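Long-range contact in SVS_variant_AS1 (Streptomyces sp. CWA1, PDB 6TJA), which probably catalyses, as an engineered ancestral spiroviolene synthase, the metal-dependent cyclisation of geranylgeranyl diphosphate to the diterpene spiroviolene: residues Tyr178-Phe192 / Glu218-Arg230. Sequence-based numbering, arbitrary orientation.
Sequences YLAMRLLSAGGEPTF and EMAIMVAALDNDR
Ile221 is a knob in a hole formed by Leu183, Gly188, Glu189 and Phe192, where helix 218-230 packs across helices 178-185 (at 92°) and 188-192 in the all-helical class I terpene synthase fold. The break before 188-192, with Gly187 at positive phi, is consistent with the helix-G break of this family. From the backbone outward, Ile221 CB lies 4.1 Å from Leu183 CD1. Its CG2 branch presses on the backbone, 3.2 Å from Leu183 O, and comes in where Gly188 carries no side chain. With CG1 anti to the carbonyl carbon (chi1 -71°), the other branch runs past Phe192, CG1 standing 3.5 Å from CD2 of that ring. The terminal CD1 meets the Glu189 carboxylate, 3.4 Å from CD. Met222 CE packs against Leu179 CB, and the methyls of Ala186 and Ala225 face each other.

Polar contacts gather at Asp229, beside Asn228, which probably opens the metal-binding NSE motif; Arg182, ahead of the break, is probably the diphosphate sensor of such enzymes. Arg182 NE and NH2 both reach Asp229 OD1, at 2.8 and 2.7 Å, in a salt bridge whose N-H...O angles of 121° make both hydrogen bonds weak. Ala186 CB lies over one face of this guanidinium. Tyr178 OH meets Asp229 OD2, which also accepts from Ile246 N; the modelled hydroxyl separation is doubtfully short.

At the opposite end, Glu189 pairs with Arg214 and Glu218 with Arg112 of the second subunit, which would ease the proximity of two carboxylates. One water donates to both, 2.7 Å from Glu189 OE2 and from Glu218 OE2.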
ATOM      1  N   TYR A 178      -7.343 -10.324  13.897  1.00 22.69           N
ATOM      2  CA  TYR A 178      -5.955 -10.580  14.327  1.00 23.47           C
ATOM      3  C   TYR A 178      -5.128 -11.143  13.158  1.00 24.49           C
ATOM      4  O   TYR A 178      -3.973 -10.670  12.982  1.00 23.41           O
ATOM      5  CB  TYR A 178      -5.833 -11.506  15.531  1.00 22.65           C
ATOM      6  CG  TYR A 178      -4.391 -11.697  15.867  1.00 23.03           C
ATOM      7  CD1 TYR A 178      -3.735 -12.870  15.532  1.00 26.08           C
ATOM      8  CD2 TYR A 178      -3.642 -10.652  16.372  1.00 25.59           C
ATOM      9  CE1 TYR A 178      -2.376 -13.022  15.751  1.00 25.88           C
ATOM     10  CE2 TYR A 178      -2.278 -10.786  16.604  1.00 25.60           C
ATOM     11  CZ  TYR A 178      -1.640 -11.965  16.258  1.00 26.50           C
ATOM     12  OH  TYR A 178      -0.303 -12.132  16.457  1.00 22.74           O
ATOM     13  N   LEU A 179      -5.647 -12.139  12.446  1.00 23.44           N
ATOM     14  CA  LEU A 179      -4.917 -12.797  11.329  1.00 25.68           C
ATOM     15  C   LEU A 179      -4.787 -11.794  10.181  1.00 26.64           C
ATOM     16  O   LEU A 179      -3.675 -11.666   9.629  1.00 20.68           O
ATOM     17  CB  LEU A 179      -5.657 -14.060  10.897  1.00 25.07           C
ATOM     18  CG  LEU A 179      -5.708 -15.162  11.949  1.00 27.28           C
ATOM     19  CD1 LEU A 179      -6.496 -16.343  11.428  1.00 28.68           C
ATOM     20  CD2 LEU A 179      -4.309 -15.599  12.371  1.00 27.15           C
ATOM     21  N   ALA A 180      -5.854 -11.052   9.881  1.00 24.18           N
ATOM     22  CA  ALA A 180      -5.793  -9.982   8.852  1.00 26.51           C
ATOM     23  C   ALA A 180      -4.706  -8.966   9.232  1.00 25.25           C
ATOM     24  O   ALA A 180      -3.888  -8.602   8.375  1.00 25.77           O
ATOM     25  CB  ALA A 180      -7.144  -9.328   8.679  1.00 27.61           C
ATOM     26  N   MET A 181      -4.682  -8.534  10.492  1.00 24.64           N
ATOM     27  CA  MET A 181      -3.801  -7.451  10.975  1.00 23.75           C
ATOM     28  C   MET A 181      -2.344  -7.938  10.950  1.00 23.96           C
ATOM     29  O   MET A 181      -1.458  -7.242  10.424  1.00 27.12           O
ATOM     30  CB  MET A 181      -4.187  -7.075  12.408  1.00 23.89           C
ATOM     31  CG  MET A 181      -3.344  -6.017  12.996  1.00 21.70           C
ATOM     32  SD  MET A 181      -3.606  -5.761  14.747  1.00 25.59           S
ATOM     33  CE  MET A 181      -2.802  -7.197  15.436  1.00 23.55           C
ATOM     34  N   ARG A 182      -2.124  -9.107  11.511  1.00 22.76           N
ATOM     35  CA  ARG A 182      -0.801  -9.696  11.761  1.00 25.00           C
ATOM     36  C   ARG A 182      -0.167 -10.129  10.434  1.00 24.62           C
ATOM     37  O   ARG A 182       1.065 -10.121  10.326  1.00 28.31           O
ATOM     38  CB  ARG A 182      -1.021 -10.822  12.769  1.00 26.55           C
ATOM     39  CG  ARG A 182       0.251 -11.456  13.287  1.00 28.62           C
ATOM     40  CD  ARG A 182       1.045 -10.494  14.144  1.00 30.18           C
ATOM     41  NE  ARG A 182       2.200 -11.224  14.641  1.00 32.32           N
ATOM     42  CZ  ARG A 182       3.368 -10.677  14.916  1.00 31.18           C
ATOM     43  NH1 ARG A 182       3.564  -9.384  14.728  1.00 27.57           N
ATOM     44  NH2 ARG A 182       4.344 -11.448  15.346  1.00 34.36           N
ATOM     45  N   LEU A 183      -0.980 -10.489   9.453  1.00 25.37           N
ATOM     46  CA  LEU A 183      -0.519 -10.756   8.077  1.00 28.11           C
ATOM     47  C   LEU A 183       0.323  -9.554   7.645  1.00 26.46           C
ATOM     48  O   LEU A 183       1.326  -9.741   6.984  1.00 28.01           O
ATOM     49  CB  LEU A 183      -1.763 -10.945   7.217  1.00 30.74           C
ATOM     50  CG  LEU A 183      -1.611 -11.434   5.775  1.00 35.90           C
ATOM     51  CD1 LEU A 183      -0.940 -12.806   5.679  1.00 35.08           C
ATOM     52  CD2 LEU A 183      -3.009 -11.497   5.159  1.00 39.40           C
ATOM     53  N   LEU A 184      -0.067  -8.363   8.072  1.00 22.88           N
ATOM     54  CA  LEU A 184       0.599  -7.099   7.698  1.00 22.30           C
ATOM     55  C   LEU A 184       1.664  -6.693   8.729  1.00 22.35           C
ATOM     56  O   LEU A 184       2.770  -6.313   8.305  1.00 21.15           O
ATOM     57  CB  LEU A 184      -0.510  -6.055   7.554  1.00 21.45           C
ATOM     58  CG  LEU A 184      -1.526  -6.309   6.440  1.00 21.46           C
ATOM     59  CD1 LEU A 184      -2.441  -5.102   6.288  1.00 20.99           C
ATOM     60  CD2 LEU A 184      -0.816  -6.607   5.107  1.00 23.13           C
ATOM     61  N   SER A 185       1.316  -6.667  10.028  1.00 23.29           N
ATOM     62  CA  SER A 185       2.069  -5.966  11.102  1.00 23.53           C
ATOM     63  C   SER A 185       3.370  -6.699  11.438  1.00 25.91           C
ATOM     64  O   SER A 185       4.292  -6.065  11.981  1.00 26.63           O
ATOM     65  CB  SER A 185       1.242  -5.804  12.327  1.00 21.82           C
ATOM     66  OG  SER A 185       0.921  -7.065  12.879  1.00 22.55           O
ATOM     67  N   ALA A 186       3.457  -7.989  11.138  1.00 29.40           N
ATOM     68  CA  ALA A 186       4.669  -8.794  11.440  1.00 31.17           C
ATOM     69  C   ALA A 186       5.774  -8.573  10.402  1.00 27.57           C
ATOM     70  O   ALA A 186       6.821  -9.079  10.655  1.00 31.75           O
ATOM     71  CB  ALA A 186       4.338 -10.265  11.588  1.00 30.59           C
ATOM     72  N   GLY A 187       5.579  -7.818   9.314  1.00 28.18           N
ATOM     73  CA  GLY A 187       6.672  -7.433   8.389  1.00 28.74           C
ATOM     74  C   GLY A 187       7.020  -8.449   7.288  1.00 29.51           C
ATOM     75  O   GLY A 187       8.088  -8.269   6.607  1.00 26.36           O
ATOM     76  N   GLY A 188       6.142  -9.428   7.057  1.00 27.05           N
ATOM     77  CA  GLY A 188       6.330 -10.520   6.094  1.00 27.35           C
ATOM     78  C   GLY A 188       6.145 -10.049   4.660  1.00 28.85           C
ATOM     79  O   GLY A 188       6.779 -10.640   3.791  1.00 24.02           O
ATOM     80  N   GLU A 189       5.269  -9.070   4.405  1.00 24.49           N
ATOM     81  CA  GLU A 189       5.023  -8.595   3.021  1.00 26.29           C
ATOM     82  C   GLU A 189       6.314  -8.049   2.438  1.00 25.05           C
ATOM     83  O   GLU A 189       6.742  -8.534   1.400  1.00 27.76           O
ATOM     84  CB  GLU A 189       3.884  -7.584   2.927  1.00 25.60           C
ATOM     85  CG  GLU A 189       2.529  -8.245   3.042  1.00 27.10           C
ATOM     86  CD  GLU A 189       2.017  -9.016   1.836  1.00 27.02           C
ATOM     87  OE1 GLU A 189       2.725  -9.119   0.826  1.00 28.95           O
ATOM     88  OE2 GLU A 189       0.878  -9.501   1.916  1.00 28.60           O
ATOM     89  N   PRO A 190       6.930  -7.000   3.028  1.00 24.82           N
ATOM     90  CA  PRO A 190       8.168  -6.439   2.491  1.00 23.42           C
ATOM     91  C   PRO A 190       9.371  -7.385   2.620  1.00 23.80           C
ATOM     92  O   PRO A 190      10.247  -7.260   1.812  1.00 25.85           O
ATOM     93  CB  PRO A 190       8.291  -5.152   3.313  1.00 22.36           C
ATOM     94  CG  PRO A 190       7.682  -5.513   4.633  1.00 23.63           C
ATOM     95  CD  PRO A 190       6.461  -6.277   4.219  1.00 24.56           C
ATOM     96  N   THR A 191       9.392  -8.298   3.601  1.00 23.20           N
ATOM     97  CA  THR A 191      10.445  -9.339   3.720  1.00 25.28           C
ATOM     98  C   THR A 191      10.436 -10.252   2.474  1.00 26.32           C
ATOM     99  O   THR A 191      11.504 -10.438   1.822  1.00 27.17           O
ATOM    100  CB  THR A 191      10.323 -10.149   5.020  1.00 23.99           C
ATOM    101  OG1 THR A 191      10.402  -9.244   6.107  1.00 23.97           O
ATOM    102  CG2 THR A 191      11.420 -11.174   5.197  1.00 24.59           C
ATOM    103  N   PHE A 192       9.275 -10.805   2.142  1.00 25.96           N
ATOM    104  CA  PHE A 192       9.091 -11.768   1.036  1.00 26.25           C
ATOM    105  C   PHE A 192       9.230 -11.038  -0.308  1.00 26.82           C
ATOM    106  O   PHE A 192       9.736 -11.642  -1.296  1.00 24.15           O
ATOM    107  CB  PHE A 192       7.796 -12.547   1.279  1.00 27.84           C
ATOM    108  CG  PHE A 192       7.963 -13.665   2.279  1.00 26.37           C
ATOM    109  CD1 PHE A 192       8.675 -14.804   1.952  1.00 28.98           C
ATOM    110  CD2 PHE A 192       7.485 -13.562   3.565  1.00 30.87           C
ATOM    111  CE1 PHE A 192       8.843 -15.841   2.858  1.00 27.69           C
ATOM    112  CE2 PHE A 192       7.657 -14.596   4.479  1.00 31.42           C
ATOM    113  CZ  PHE A 192       8.325 -15.739   4.118  1.00 29.41           C
ATOM    114  N   GLU A 218       0.697 -15.017   0.878  1.00 24.26           N
ATOM    115  CA  GLU A 218      -0.026 -14.725   2.134  1.00 22.73           C
ATOM    116  C   GLU A 218       0.184 -15.890   3.112  1.00 22.40           C
ATOM    117  O   GLU A 218       0.467 -15.627   4.280  1.00 20.31           O
ATOM    118  CB  GLU A 218      -1.474 -14.406   1.807  1.00 23.82           C
ATOM    119  CG  GLU A 218      -1.666 -13.016   1.230  1.00 22.40           C
ATOM    120  CD  GLU A 218      -3.065 -12.468   1.431  1.00 24.27           C
ATOM    121  OE1 GLU A 218      -3.947 -13.269   1.824  1.00 26.18           O
ATOM    122  OE2 GLU A 218      -3.286 -11.247   1.193  1.00 23.30           O
ATOM    123  N   MET A 219       0.142 -17.133   2.637  1.00 22.70           N
ATOM    124  CA  MET A 219       0.227 -18.303   3.531  1.00 24.35           C
ATOM    125  C   MET A 219       1.630 -18.346   4.111  1.00 24.56           C
ATOM    126  O   MET A 219       1.772 -18.583   5.348  1.00 24.92           O
ATOM    127  CB  MET A 219      -0.130 -19.595   2.795  1.00 24.11           C
ATOM    128  CG  MET A 219      -1.640 -19.688   2.655  1.00 24.89           C
ATOM    129  SD  MET A 219      -2.334 -21.248   2.187  1.00 24.95           S
ATOM    130  CE  MET A 219      -2.172 -21.115   0.404  1.00 24.09           C
ATOM    131  N   ALA A 220       2.628 -18.110   3.267  1.00 22.47           N
ATOM    132  CA  ALA A 220       4.026 -18.101   3.721  1.00 22.16           C
ATOM    133  C   ALA A 220       4.142 -17.062   4.831  1.00 23.06           C
ATOM    134  O   ALA A 220       4.782 -17.348   5.869  1.00 22.48           O
ATOM    135  CB  ALA A 220       4.944 -17.818   2.569  1.00 23.78           C
ATOM    136  N   ILE A 221       3.551 -15.882   4.605  1.00 25.27           N
ATOM    137  CA  ILE A 221       3.627 -14.718   5.532  1.00 23.58           C
ATOM    138  C   ILE A 221       2.916 -15.069   6.837  1.00 21.98           C
ATOM    139  O   ILE A 221       3.473 -14.775   7.890  1.00 21.51           O
ATOM    140  CB  ILE A 221       3.076 -13.454   4.861  1.00 24.80           C
ATOM    141  CG1 ILE A 221       4.041 -12.978   3.783  1.00 25.38           C
ATOM    142  CG2 ILE A 221       2.785 -12.342   5.860  1.00 24.03           C
ATOM    143  CD1 ILE A 221       3.445 -11.905   2.902  1.00 26.18           C
ATOM    144  N   MET A 222       1.766 -15.727   6.760  1.00 24.52           N
ATOM    145  CA  MET A 222       0.910 -16.034   7.923  1.00 23.58           C
ATOM    146  C   MET A 222       1.601 -17.091   8.778  1.00 25.07           C
ATOM    147  O   MET A 222       1.552 -16.966   9.994  1.00 27.59           O
ATOM    148  CB  MET A 222      -0.472 -16.517   7.487  1.00 26.53           C
ATOM    149  CG  MET A 222      -1.492 -16.551   8.640  1.00 28.97           C
ATOM    150  SD  MET A 222      -1.929 -14.890   9.264  1.00 32.07           S
ATOM    151  CE  MET A 222      -3.269 -14.562   8.143  1.00 37.64           C
ATOM    152  N   VAL A 223       2.273 -18.074   8.182  1.00 26.80           N
ATOM    153  CA  VAL A 223       2.989 -19.119   8.966  1.00 25.74           C
ATOM    154  C   VAL A 223       4.173 -18.456   9.674  1.00 26.93           C
ATOM    155  O   VAL A 223       4.324 -18.696  10.891  1.00 26.23           O
ATOM    156  CB  VAL A 223       3.439 -20.311   8.114  1.00 25.59           C
ATOM    157  CG1 VAL A 223       4.298 -21.267   8.938  1.00 25.62           C
ATOM    158  CG2 VAL A 223       2.251 -21.031   7.489  1.00 24.94           C
ATOM    159  N   ALA A 224       4.944 -17.624   8.962  1.00 26.41           N
ATOM    160  CA  ALA A 224       6.110 -16.892   9.519  1.00 27.50           C
ATOM    161  C   ALA A 224       5.660 -15.998  10.679  1.00 26.48           C
ATOM    162  O   ALA A 224       6.386 -15.927  11.686  1.00 27.48           O
ATOM    163  CB  ALA A 224       6.795 -16.042   8.465  1.00 28.40           C
ATOM    164  N   ALA A 225       4.553 -15.278  10.505  1.00 24.69           N
ATOM    165  CA  ALA A 225       3.936 -14.431  11.550  1.00 25.39           C
ATOM    166  C   ALA A 225       3.618 -15.269  12.795  1.00 23.96           C
ATOM    167  O   ALA A 225       3.908 -14.840  13.889  1.00 27.24           O
ATOM    168  CB  ALA A 225       2.682 -13.777  11.026  1.00 27.48           C
ATOM    169  N   LEU A 226       2.968 -16.404  12.636  1.00 26.63           N
ATOM    170  CA  LEU A 226       2.506 -17.246  13.773  1.00 25.77           C
ATOM    171  C   LEU A 226       3.722 -17.960  14.371  1.00 28.58           C
ATOM    172  O   LEU A 226       3.740 -18.196  15.583  1.00 28.86           O
ATOM    173  CB  LEU A 226       1.447 -18.226  13.259  1.00 25.75           C
ATOM    174  CG  LEU A 226       0.115 -17.623  12.823  1.00 25.29           C
ATOM    175  CD1 LEU A 226      -0.798 -18.722  12.328  1.00 28.46           C
ATOM    176  CD2 LEU A 226      -0.556 -16.863  13.943  1.00 25.48           C
ATOM    177  N   ASP A 227       4.722 -18.291  13.553  1.00 29.17           N
ATOM    178  CA  ASP A 227       6.026 -18.768  14.084  1.00 31.63           C
ATOM    179  C   ASP A 227       6.638 -17.636  14.917  1.00 30.10           C
ATOM    180  O   ASP A 227       7.127 -17.928  16.011  1.00 29.54           O
ATOM    181  CB  ASP A 227       6.898 -19.369  12.972  1.00 32.50           C
ATOM    182  CG  ASP A 227       6.363 -20.713  12.503  1.00 32.16           C
ATOM    183  OD1 ASP A 227       5.407 -21.221  13.136  1.00 31.75           O
ATOM    184  OD2 ASP A 227       6.852 -21.219  11.497  1.00 30.98           O
ATOM    185  N   ASN A 228       6.551 -16.378  14.478  1.00 31.56           N
ATOM    186  CA  ASN A 228       7.070 -15.236  15.279  1.00 32.30           C
ATOM    187  C   ASN A 228       6.239 -15.085  16.572  1.00 34.06           C
ATOM    188  O   ASN A 228       6.861 -14.855  17.619  1.00 32.67           O
ATOM    189  CB  ASN A 228       7.233 -13.952  14.456  1.00 35.22           C
ATOM    190  CG  ASN A 228       8.381 -14.043  13.464  1.00 41.89           C
ATOM    191  OD1 ASN A 228       9.343 -14.767  13.697  1.00 42.42           O
ATOM    192  ND2 ASN A 228       8.276 -13.349  12.339  1.00 40.70           N
ATOM    193  N   ASP A 229       4.909 -15.276  16.575  1.00 34.01           N
ATOM    194  CA  ASP A 229       4.137 -15.187  17.849  1.00 32.93           C
ATOM    195  C   ASP A 229       4.642 -16.268  18.823  1.00 34.18           C
ATOM    196  O   ASP A 229       4.625 -16.033  20.039  1.00 34.30           O
ATOM    197  CB  ASP A 229       2.631 -15.323  17.647  1.00 30.92           C
ATOM    198  CG  ASP A 229       1.943 -14.118  17.051  1.00 29.24           C
ATOM    199  OD1 ASP A 229       2.656 -13.153  16.688  1.00 31.24           O
ATOM    200  OD2 ASP A 229       0.683 -14.145  17.003  1.00 26.90           O
ATOM    201  N   ARG A 230       5.015 -17.438  18.313  1.00 35.51           N
ATOM    202  CA  ARG A 230       5.483 -18.578  19.138  1.00 40.01           C
ATOM    203  C   ARG A 230       6.812 -18.168  19.784  1.00 46.35           C
ATOM    204  O   ARG A 230       6.893 -18.224  21.027  1.00 45.71           O
ATOM    205  CB  ARG A 230       5.595 -19.847  18.288  1.00 43.05           C
ATOM    206  CG  ARG A 230       6.182 -21.035  19.031  1.00 47.60           C
ATOM    207  CD  ARG A 230       6.489 -22.161  18.083  1.00 51.59           C
ATOM    208  NE  ARG A 230       6.824 -23.398  18.767  1.00 57.32           N
ATOM    209  CZ  ARG A 230       8.002 -23.672  19.337  1.00 58.38           C
ATOM    210  NH1 ARG A 230       8.984 -22.782  19.344  1.00 55.81           N
ATOM    211  NH2 ARG A 230       8.188 -24.847  19.914  1.00 59.58           N
TER
HETATM  212  O   HOH W   1      -1.800  -9.304   2.312  1.00 31.10           O